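Local atomic coordinates of CTD kinase subunit gamma (Schizosaccharomyces pombe, PDB entry 5CE7), a protein that probably acts as the gamma subunit of the CTD kinase complex, which hyperphosphorylates the RNA polymerase II C-terminal repeat domain, and is required there for kinase activation. Residues A[8-13]-A[28-33]; A[60-65]-A[110-115]; A[66-71]-A[79-84]; A[87-92]-A[128-133]. All coordinates share one frame; numbering follows the deposited sequence.

Interaction 1. Residues A[8-13]-A[28-33]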
# COMPACT_ATOMS: atom_id res chain seq x y z
N MSE A 8 18.07 1.99 -0.38
CA MSE A 8 18.70 0.77 0.14
C MSE A 8 18.15 0.38 1.52
O MSE A 8 17.74 -0.77 1.75
CB MSE A 8 20.23 0.94 0.24
CG MSE A 8 20.93 -0.34 0.68
SE MSE A 8 20.62 -1.81 -0.58
CE MSE A 8 21.70 -1.10 -2.02
N THR A 9 18.16 1.34 2.43
CA THR A 9 17.62 1.14 3.77
C THR A 9 16.13 0.81 3.75
O THR A 9 15.67 -0.11 4.43
CB THR A 9 17.88 2.37 4.66
OG1 THR A 9 19.29 2.63 4.69
CG2 THR A 9 17.39 2.12 6.09
N PHE A 10 15.36 1.57 2.97
CA PHE A 10 13.92 1.34 2.90
C PHE A 10 13.59 -0.06 2.37
O PHE A 10 12.72 -0.74 2.90
CB PHE A 10 13.23 2.44 2.07
CG PHE A 10 11.72 2.39 2.11
CD1 PHE A 10 11.03 2.52 3.32
CD2 PHE A 10 10.98 2.26 0.94
CE1 PHE A 10 9.64 2.50 3.36
CE2 PHE A 10 9.59 2.24 0.97
CZ PHE A 10 8.92 2.36 2.18
N LEU A 11 14.30 -0.49 1.33
CA LEU A 11 14.10 -1.84 0.79
C LEU A 11 14.37 -2.92 1.86
O LEU A 11 13.63 -3.90 1.95
CB LEU A 11 14.96 -2.07 -0.47
CG LEU A 11 14.46 -1.45 -1.79
CD1 LEU A 11 15.50 -1.58 -2.90
CD2 LEU A 11 13.11 -2.09 -2.21
N GLN A 12 15.42 -2.74 2.66
CA GLN A 12 15.71 -3.66 3.77
C GLN A 12 14.58 -3.67 4.80
O GLN A 12 14.14 -4.72 5.25
CB GLN A 12 17.04 -3.31 4.42
CG GLN A 12 18.25 -3.54 3.52
CD GLN A 12 19.56 -3.14 4.18
OE1 GLN A 12 20.01 -3.79 5.12
NE2 GLN A 12 20.15 -2.06 3.71
N LEU A 13 14.09 -2.48 5.17
CA LEU A 13 12.94 -2.38 6.06
C LEU A 13 11.69 -3.08 5.48
O LEU A 13 10.98 -3.79 6.20
CB LEU A 13 12.65 -0.91 6.35
CG LEU A 13 13.11 -0.34 7.69
CD1 LEU A 13 14.14 -1.20 8.39
CD2 LEU A 13 13.60 1.10 7.54
N ALA A 28 7.20 2.55 7.92
CA ALA A 28 6.34 3.72 7.77
C ALA A 28 6.97 4.98 8.37
O ALA A 28 6.89 6.06 7.78
CB ALA A 28 4.96 3.46 8.39
N GLN A 29 7.58 4.83 9.54
CA GLN A 29 8.26 5.96 10.19
C GLN A 29 9.45 6.46 9.36
O GLN A 29 9.68 7.68 9.26
CB GLN A 29 8.73 5.59 11.61
CG GLN A 29 7.59 5.47 12.61
CD GLN A 29 8.02 4.91 13.95
OE1 GLN A 29 8.95 4.10 14.03
NE2 GLN A 29 7.35 5.34 15.02
N PHE A 30 10.20 5.53 8.80
CA PHE A 30 11.31 5.86 7.90
C PHE A 30 10.84 6.64 6.67
O PHE A 30 11.42 7.66 6.31
CB PHE A 30 12.05 4.60 7.44
CG PHE A 30 13.28 4.88 6.61
CD1 PHE A 30 14.51 5.05 7.22
CD2 PHE A 30 13.19 4.95 5.23
CE1 PHE A 30 15.65 5.31 6.45
CE2 PHE A 30 14.32 5.22 4.46
CZ PHE A 30 15.54 5.39 5.07
N ALA A 31 9.80 6.13 6.02
CA ALA A 31 9.26 6.77 4.82
C ALA A 31 8.85 8.21 5.09
O ALA A 31 9.01 9.08 4.23
CB ALA A 31 8.07 5.97 4.26
N ILE A 32 8.34 8.44 6.30
CA ILE A 32 7.82 9.76 6.69
C ILE A 32 8.96 10.67 7.11
O ILE A 32 8.98 11.85 6.78
CB ILE A 32 6.77 9.64 7.83
CG1 ILE A 32 5.47 9.05 7.28
CG2 ILE A 32 6.53 10.99 8.48
CD1 ILE A 32 4.54 8.48 8.32
N LYS A 33 9.91 10.10 7.84
CA LYS A 33 11.10 10.85 8.25
C LYS A 33 11.85 11.38 7.03
O LYS A 33 12.50 12.43 7.09
CB LYS A 33 12.01 9.95 9.08
CG LYS A 33 13.39 10.51 9.39
CD LYS A 33 13.35 11.71 10.34
CE LYS A 33 14.76 12.23 10.62
NZ LYS A 33 14.78 13.50 11.40
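At the N-terminal end of the noncanonical CTD-interacting domain, an antiparallel helix pair is joined by the ring of Phe30, which helix 25-33 directs at Thr9, Phe10 and Leu13 of helix 3-14. The short axes run 10.2 Å apart with their directions 159° from each other. With CG anti to the backbone N (chi1 -175°), the Phe30 ring reaches across to helix 3-14 and is met along its whole length. Nearest its root, Leu13 brings a single methyl, with CD2 at 3.8 Å from Phe30 CB. Farther out, the Thr9 side chain runs at about a right angle to that of Phe30 and sets CG2 3.7 Å from Phe30 CE1. Thr9 turns its other branch back, where OG1 bonds to Glu5 O in its own helix, so that it presents a methyl to the aromatic group. Phe10 comes from the inner side of the pair: its CD1 lies 3.8 Å from Phe30 CD2, its CB touches the same ring, and its CE1 packs at 3.9 Å on Ala31 CB. The Phe10 ring also reaches helices 38-51 and 54-73 through Leu41, Ile45 and Phe63, which carries the contact into the core, whereas Phe30 is only partly buried and meets His34. No hydrogen bond spans the two segments; van der Waals packing, with Thr9 contributing its methyl, joins these neighbouring antiparallel helices, the arrangement of an all-helical right-handed superhelix.

Interaction 2. Residues A[60-65]-A[110-115]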
# COMPACT_ATOMS: atom_id res chain seq x y z
N ILE A 60 2.38 -5.79 1.70
CA ILE A 60 2.62 -4.43 1.24
C ILE A 60 1.34 -3.59 1.22
O ILE A 60 1.37 -2.41 1.53
CB ILE A 60 3.32 -4.40 -0.13
CG1 ILE A 60 4.77 -4.89 0.01
CG2 ILE A 60 3.30 -2.97 -0.69
CD1 ILE A 60 5.46 -5.24 -1.30
N MSE A 61 0.23 -4.21 0.86
CA MSE A 61 -1.09 -3.56 0.96
C MSE A 61 -1.40 -3.15 2.41
O MSE A 61 -1.88 -2.05 2.67
CB MSE A 61 -2.17 -4.51 0.43
CG MSE A 61 -3.59 -3.91 0.23
SE MSE A 61 -3.60 -2.46 -1.11
CE MSE A 61 -5.02 -3.14 -2.26
N TYR A 62 -1.12 -4.04 3.36
CA TYR A 62 -1.31 -3.69 4.77
C TYR A 62 -0.39 -2.52 5.13
O TYR A 62 -0.82 -1.56 5.78
CB TYR A 62 -0.97 -4.85 5.69
CG TYR A 62 -1.82 -6.08 5.54
CD1 TYR A 62 -3.15 -6.00 5.14
CD2 TYR A 62 -1.29 -7.33 5.83
CE1 TYR A 62 -3.93 -7.16 5.03
CE2 TYR A 62 -2.05 -8.48 5.72
CZ TYR A 62 -3.36 -8.39 5.32
OH TYR A 62 -4.09 -9.55 5.21
N PHE A 63 0.88 -2.62 4.73
CA PHE A 63 1.84 -1.54 4.98
C PHE A 63 1.37 -0.18 4.45
O PHE A 63 1.55 0.87 5.09
CB PHE A 63 3.21 -1.85 4.36
CG PHE A 63 4.11 -0.65 4.28
CD1 PHE A 63 4.62 -0.08 5.44
CD2 PHE A 63 4.42 -0.06 3.06
CE1 PHE A 63 5.43 1.04 5.39
CE2 PHE A 63 5.24 1.06 3.00
CZ PHE A 63 5.74 1.61 4.17
N VAL A 64 0.78 -0.20 3.25
CA VAL A 64 0.23 1.01 2.63
C VAL A 64 -0.86 1.60 3.51
O VAL A 64 -0.99 2.82 3.64
CB VAL A 64 -0.33 0.69 1.22
CG1 VAL A 64 -1.38 1.71 0.80
CG2 VAL A 64 0.81 0.59 0.20
N ASP A 65 -1.66 0.74 4.12
CA ASP A 65 -2.71 1.19 5.04
C ASP A 65 -2.06 1.84 6.27
O ASP A 65 -2.43 2.94 6.67
CB ASP A 65 -3.57 -0.01 5.43
CG ASP A 65 -4.88 0.38 6.12
OD1 ASP A 65 -5.22 1.57 6.20
OD2 ASP A 65 -5.58 -0.54 6.56
N ARG A 110 -10.38 -5.95 0.75
CA ARG A 110 -11.58 -5.25 1.20
C ARG A 110 -11.36 -4.55 2.54
O ARG A 110 -11.86 -3.44 2.76
CB ARG A 110 -12.79 -6.19 1.28
CG ARG A 110 -13.27 -6.66 -0.09
CD ARG A 110 -14.65 -7.30 -0.02
NE ARG A 110 -15.12 -7.68 -1.35
CZ ARG A 110 -15.29 -8.92 -1.79
NH1 ARG A 110 -15.04 -9.96 -0.98
NH2 ARG A 110 -15.72 -9.12 -3.03
N LYS A 111 -10.61 -5.18 3.44
CA LYS A 111 -10.36 -4.57 4.75
C LYS A 111 -9.58 -3.27 4.58
O LYS A 111 -9.90 -2.24 5.18
CB LYS A 111 -9.62 -5.53 5.68
CG LYS A 111 -9.30 -4.97 7.06
CD LYS A 111 -7.83 -5.20 7.41
CE LYS A 111 -7.47 -6.69 7.40
NZ LYS A 111 -7.80 -7.37 8.68
N VAL A 112 -8.54 -3.32 3.74
CA VAL A 112 -7.73 -2.13 3.49
C VAL A 112 -8.53 -1.03 2.78
O VAL A 112 -8.40 0.15 3.11
CB VAL A 112 -6.49 -2.48 2.63
CG1 VAL A 112 -5.73 -1.21 2.27
CG2 VAL A 112 -5.60 -3.47 3.37
N LEU A 113 -9.34 -1.42 1.81
CA LEU A 113 -10.11 -0.43 1.06
C LEU A 113 -11.08 0.31 1.98
O LEU A 113 -11.24 1.53 1.86
CB LEU A 113 -10.86 -1.08 -0.11
CG LEU A 113 -10.01 -1.55 -1.28
CD1 LEU A 113 -10.89 -2.24 -2.31
CD2 LEU A 113 -9.22 -0.38 -1.91
N GLN A 114 -11.70 -0.43 2.89
CA GLN A 114 -12.64 0.16 3.85
C GLN A 114 -11.91 1.13 4.77
O GLN A 114 -12.39 2.23 5.04
CB GLN A 114 -13.34 -0.93 4.66
CG GLN A 114 -14.14 -0.42 5.85
CD GLN A 114 -14.81 -1.56 6.63
OE1 GLN A 114 -14.27 -2.07 7.61
NE2 GLN A 114 -15.99 -1.96 6.18
N SER A 115 -10.74 0.72 5.24
CA SER A 115 -9.90 1.56 6.08
C SER A 115 -9.51 2.86 5.37
O SER A 115 -9.66 3.95 5.92
CB SER A 115 -8.65 0.78 6.48
OG SER A 115 -7.79 1.59 7.26
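Val112 lies between the side chains of Met61, Tyr62 and Asp65, and both its methyls meet Met61. Val112 CG2 lies 3.8 Å from Met61 CG and, on another side, comes to the edge of the Tyr62 ring, near its plane, 3.9 Å from Tyr62 CD1. The other methyl, CG1, also packs on Asp65 CB. Met61 passes Val112 at a slant, its chain bent at chi2 and chi3 so that SE stays beside the valine. The Tyr62 ring continues outward to the aliphatic part of Lys111, whose NZ pairs with the sulfonate of a bound buffer molecule. These side chains join helices 54-73 and 100-118 of the CTD-interacting domain; segments 60-65 and 110-115 are nearly parallel, with axes 9.9 Å apart and 14° between their directions. One turn farther along, the packing gives way to a polar link. Asp65 sends its carboxylate across with CG anti to the backbone N (chi1 -167°), and Ser115 OG donates over 2.8 Å to the syn lone pair of Asp65 OD1. The same oxygen forms a salt bridge with Lys119, which would be expected to stabilise the charge of this buried aspartate. With an alanine here the carboxylate is gone, and the Ser115 hydroxyl would probably lose its acceptor and Lys119 its salt bridge to this position. Leu113, whose CB points away from segment 60-65, packs on Ala130 and Met131 of helix 124-139.

Interaction 3. Residues A[66-71]-A[79-84]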
# COMPACT_ATOMS: atom_id res chain seq x y z
N THR A 66 -1.10 1.15 6.86
CA THR A 66 -0.34 1.66 8.01
C THR A 66 0.39 2.99 7.70
O THR A 66 0.37 3.94 8.50
CB THR A 66 0.66 0.58 8.50
OG1 THR A 66 -0.07 -0.57 8.94
CG2 THR A 66 1.55 1.11 9.66
N LEU A 67 1.00 3.05 6.52
CA LEU A 67 1.66 4.27 6.06
C LEU A 67 0.68 5.44 5.98
O LEU A 67 0.96 6.54 6.48
CB LEU A 67 2.31 4.04 4.69
CG LEU A 67 3.02 5.23 4.04
CD1 LEU A 67 4.14 5.74 4.96
CD2 LEU A 67 3.62 4.82 2.72
N CYS A 68 -0.46 5.22 5.34
CA CYS A 68 -1.49 6.26 5.28
C CYS A 68 -1.95 6.70 6.68
O CYS A 68 -2.04 7.89 6.95
CB CYS A 68 -2.68 5.82 4.41
SG CYS A 68 -2.31 5.68 2.64
N GLU A 69 -2.24 5.75 7.56
CA GLU A 69 -2.66 6.09 8.93
C GLU A 69 -1.62 6.95 9.63
O GLU A 69 -1.93 7.95 10.26
CB GLU A 69 -2.93 4.83 9.75
CG GLU A 69 -4.10 4.01 9.24
CD GLU A 69 -4.31 2.71 10.01
OE1 GLU A 69 -3.35 2.20 10.61
OE2 GLU A 69 -5.46 2.21 10.02
N MSE A 70 -0.36 6.55 9.50
CA MSE A 70 0.70 7.30 10.15
C MSE A 70 0.93 8.66 9.50
O MSE A 70 1.23 9.62 10.18
CB MSE A 70 1.97 6.46 10.21
CG MSE A 70 1.80 5.28 11.17
SE MSE A 70 3.47 4.33 11.43
CE MSE A 70 4.67 5.91 11.29
N CYS A 71 0.77 8.74 8.18
CA CYS A 71 0.82 10.04 7.51
C CYS A 71 -0.23 10.98 8.11
O CYS A 71 0.06 12.13 8.42
CB CYS A 71 0.61 9.89 6.00
SG CYS A 71 2.05 9.28 5.10
N GLY A 79 1.68 14.04 -0.66
CA GLY A 79 2.76 13.08 -0.66
C GLY A 79 2.28 11.66 -0.89
O GLY A 79 1.56 11.39 -1.86
N TYR A 80 2.66 10.75 0.01
CA TYR A 80 2.27 9.35 -0.12
C TYR A 80 0.75 9.19 -0.25
O TYR A 80 0.27 8.36 -1.03
CB TYR A 80 2.79 8.51 1.06
CG TYR A 80 4.30 8.51 1.22
CD1 TYR A 80 5.12 7.93 0.27
CD2 TYR A 80 4.89 9.09 2.34
CE1 TYR A 80 6.51 7.93 0.42
CE2 TYR A 80 6.27 9.09 2.51
CZ TYR A 80 7.07 8.52 1.54
OH TYR A 80 8.44 8.53 1.71
N LEU A 81 0.00 10.00 0.49
CA LEU A 81 -1.46 9.92 0.48
C LEU A 81 -2.04 10.18 -0.91
O LEU A 81 -2.94 9.48 -1.34
CB LEU A 81 -2.06 10.90 1.50
CG LEU A 81 -1.75 10.58 2.96
CD1 LEU A 81 -1.97 11.80 3.83
CD2 LEU A 81 -2.60 9.40 3.43
N ASN A 82 -1.52 11.19 -1.60
CA ASN A 82 -1.98 11.48 -2.97
C ASN A 82 -1.57 10.41 -3.96
O ASN A 82 -2.30 10.10 -4.90
CB ASN A 82 -1.47 12.85 -3.45
CG ASN A 82 -2.20 14.01 -2.77
OD1 ASN A 82 -3.20 13.82 -2.08
ND2 ASN A 82 -1.70 15.23 -2.99
N MSE A 83 -0.37 9.85 -3.78
CA MSE A 83 0.11 8.83 -4.70
C MSE A 83 -0.68 7.53 -4.55
O MSE A 83 -1.05 6.89 -5.53
CB MSE A 83 1.59 8.55 -4.47
CG MSE A 83 2.48 9.77 -4.60
SE MSE A 83 4.33 9.30 -4.13
CE MSE A 83 5.08 9.28 -5.92
N ILE A 84 -0.94 7.14 -3.32
CA ILE A 84 -1.69 5.92 -3.05
C ILE A 84 -3.14 6.05 -3.51
O ILE A 84 -3.72 5.11 -4.07
CB ILE A 84 -1.60 5.55 -1.55
CG1 ILE A 84 -0.20 4.97 -1.26
CG2 ILE A 84 -2.70 4.58 -1.16
CD1 ILE A 84 0.31 5.19 0.18
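Leu81 sets its two methyls against successive turns of helix 54-73: CD2 lies 3.7 Å from Cys68 CB, and CD1 lies 3.9 Å from Cys71 CB. Replacing Leu81 with an alanine removes both methyls and would probably open a gap beside the two cysteines. Ile84, one turn on from Tyr80, extends CD1 to Cys68 SG at 3.6 Å. Around Tyr80 two different approaches meet. Leu67 CD2 sits over one face of the ring, 4.0 Å from Tyr80 CG, while Cys71 SG comes to the edge near the ring plane, 5.3 Å from the centroid, as a sulfur-aromatic contact. The cysteine reaches that edge because SG lies anti to its own carbonyl carbon (chi1 -76°). Tyr80 itself is positioned from farther out: its hydroxyl bonds to Ala31 O of helix 25-33, and its ring also touches Leu41 of helix 38-51. All six touching residues are buried, and the axes of segments 66-71 and 80-84 cross at -141°. Helix 80-86 thus folds back on the C-terminal part of helix 54-73 after a short connection; helix 38-51 lies against Tyr80 of helix 80-86, and helix 100-118 meets helix 54-73 where Leu116 packs on Cys68.

Interaction 4. Residues A[87-92]-A[128-133]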
# COMPACT_ATOMS: atom_id res chain seq x y z
N ASP A 87 -3.33 5.83 -7.23
CA ASP A 87 -2.98 4.49 -7.73
C ASP A 87 -3.79 3.36 -7.11
O ASP A 87 -3.42 2.20 -7.27
CB ASP A 87 -1.49 4.21 -7.54
CG ASP A 87 -0.60 5.14 -8.36
OD1 ASP A 87 -1.13 5.86 -9.23
OD2 ASP A 87 0.62 5.15 -8.13
N ILE A 88 -4.88 3.68 -6.42
CA ILE A 88 -5.60 2.66 -5.64
C ILE A 88 -6.08 1.47 -6.47
O ILE A 88 -5.98 0.32 -6.04
CB ILE A 88 -6.76 3.23 -4.78
CG1 ILE A 88 -7.31 2.17 -3.82
CG2 ILE A 88 -7.88 3.78 -5.67
CD1 ILE A 88 -6.28 1.60 -2.84
N CYS A 89 -6.60 1.73 -7.67
CA CYS A 89 -7.08 0.63 -8.50
C CYS A 89 -5.92 -0.19 -9.07
O CYS A 89 -6.04 -1.40 -9.22
CB CYS A 89 -8.04 1.12 -9.59
SG CYS A 89 -9.66 1.64 -8.94
N LYS A 90 -4.80 0.46 -9.38
CA LYS A 90 -3.60 -0.28 -9.77
C LYS A 90 -3.15 -1.20 -8.65
O LYS A 90 -2.78 -2.36 -8.87
CB LYS A 90 -2.47 0.69 -10.15
CG LYS A 90 -2.75 1.48 -11.42
CD LYS A 90 -1.56 2.37 -11.80
CE LYS A 90 -1.76 3.01 -13.17
NZ LYS A 90 -0.63 3.93 -13.54
N LEU A 91 -3.16 -0.67 -7.42
CA LEU A 91 -2.77 -1.45 -6.27
C LEU A 91 -3.66 -2.68 -6.16
O LEU A 91 -3.17 -3.79 -5.94
CB LEU A 91 -2.84 -0.60 -5.00
CG LEU A 91 -1.77 0.50 -4.98
CD1 LEU A 91 -2.03 1.59 -3.92
CD2 LEU A 91 -0.39 -0.12 -4.78
N VAL A 92 -4.97 -2.49 -6.30
CA VAL A 92 -5.90 -3.62 -6.25
C VAL A 92 -5.61 -4.65 -7.34
O VAL A 92 -5.66 -5.86 -7.10
CB VAL A 92 -7.38 -3.14 -6.33
CG1 VAL A 92 -8.30 -4.33 -6.54
CG2 VAL A 92 -7.77 -2.37 -5.07
N LYS A 128 -15.81 2.71 -4.71
CA LYS A 128 -16.76 1.95 -5.50
C LYS A 128 -16.05 1.23 -6.65
O LYS A 128 -16.31 0.06 -6.91
CB LYS A 128 -17.88 2.85 -6.05
CG LYS A 128 -18.91 3.28 -5.00
CD LYS A 128 -20.08 4.03 -5.65
CE LYS A 128 -21.15 4.42 -4.64
NZ LYS A 128 -20.96 5.79 -4.09
N ASP A 129 -15.17 1.95 -7.35
CA ASP A 129 -14.39 1.36 -8.44
C ASP A 129 -13.50 0.22 -7.96
O ASP A 129 -13.45 -0.84 -8.57
CB ASP A 129 -13.52 2.42 -9.13
CG ASP A 129 -14.29 3.24 -10.17
OD1 ASP A 129 -15.46 2.91 -10.47
OD2 ASP A 129 -13.72 4.21 -10.70
N ALA A 130 -12.78 0.45 -6.87
CA ALA A 130 -11.84 -0.55 -6.35
C ALA A 130 -12.57 -1.77 -5.81
O ALA A 130 -12.14 -2.91 -6.01
CB ALA A 130 -10.96 0.08 -5.27
N MSE A 131 -13.69 -1.54 -5.13
CA MSE A 131 -14.53 -2.64 -4.63
C MSE A 131 -15.12 -3.47 -5.78
O MSE A 131 -15.22 -4.70 -5.68
CB MSE A 131 -15.63 -2.11 -3.71
CG MSE A 131 -15.12 -1.60 -2.36
SE MSE A 131 -14.42 -3.04 -1.21
CE MSE A 131 -16.15 -3.87 -0.77
N ALA A 132 -15.50 -2.80 -6.87
CA ALA A 132 -16.00 -3.54 -8.03
C ALA A 132 -14.90 -4.38 -8.68
O ALA A 132 -15.15 -5.46 -9.21
CB ALA A 132 -16.62 -2.58 -9.06
N THR A 133 -13.67 -3.89 -8.62
CA THR A 133 -12.54 -4.63 -9.15
C THR A 133 -12.31 -5.91 -8.34
O THR A 133 -12.16 -6.98 -8.91
CB THR A 133 -11.24 -3.79 -9.14
OG1 THR A 133 -11.44 -2.63 -9.96
CG2 THR A 133 -10.08 -4.60 -9.69
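Val92 and Thr133 make the tight end of this contact, methyl against methyl, with Val92 CG1 3.6 Å from Thr133 CG2. The threonine can offer its methyl because OG1 is turned beside its own backbone N (chi1 -60°) and bonds to Asp129 O at 3.0 Å. That carbonyl also accepts from Thr133 N, the two donors reaching it from opposite faces of its plane. Val92 uses its second branch as well, CG2 lying 4.0 Å from Ala130 CB. The small alanine lets the backbones draw together, with Cys89 CA and Ala130 CA 5.4 Å apart. Contacts are looser toward the start of helix 88-95. Ile88 CG1 approaches Ala130 CB only to 4.4 Å, its side chain also touching Leu113 and Leu116 of helix 100-118 and Gln126 of helix 124-139. On the solvent side Cys89 SG rests 3.9 Å from Asp129 CB, and the Asp129 residue is exposed. Leu113 also packs on Ala130, so the inner side of the contact is shared with a third helix. Segments 88-92 and 128-133 run nearly parallel, 13° apart, with helix 100-118 joined to both and running roughly the other way, an up-and-down order characteristic of helical superhelices.

Overall arrangement
The four contacts follow the all-helical superhelix from its N-terminal to its C-terminal end. Interactions 1 and 4 lie on opposite sides of the chain's centre, their own centres about 25 Å apart and without touching. Between them, interactions 2 and 3 share helix 54-73, have centres about 11 Å apart, and interaction 3 is nested in the chain loop that interaction 2 closes. Interaction 1 precedes the other three along the sequence and meets interaction 2 through Phe10 and Phe63. Interactions 2 and 4 alternate in sequence and meet at Leu113. Helix 54-73 and helix 100-118 thus connect the two ends into one continuous CTD-interacting domain.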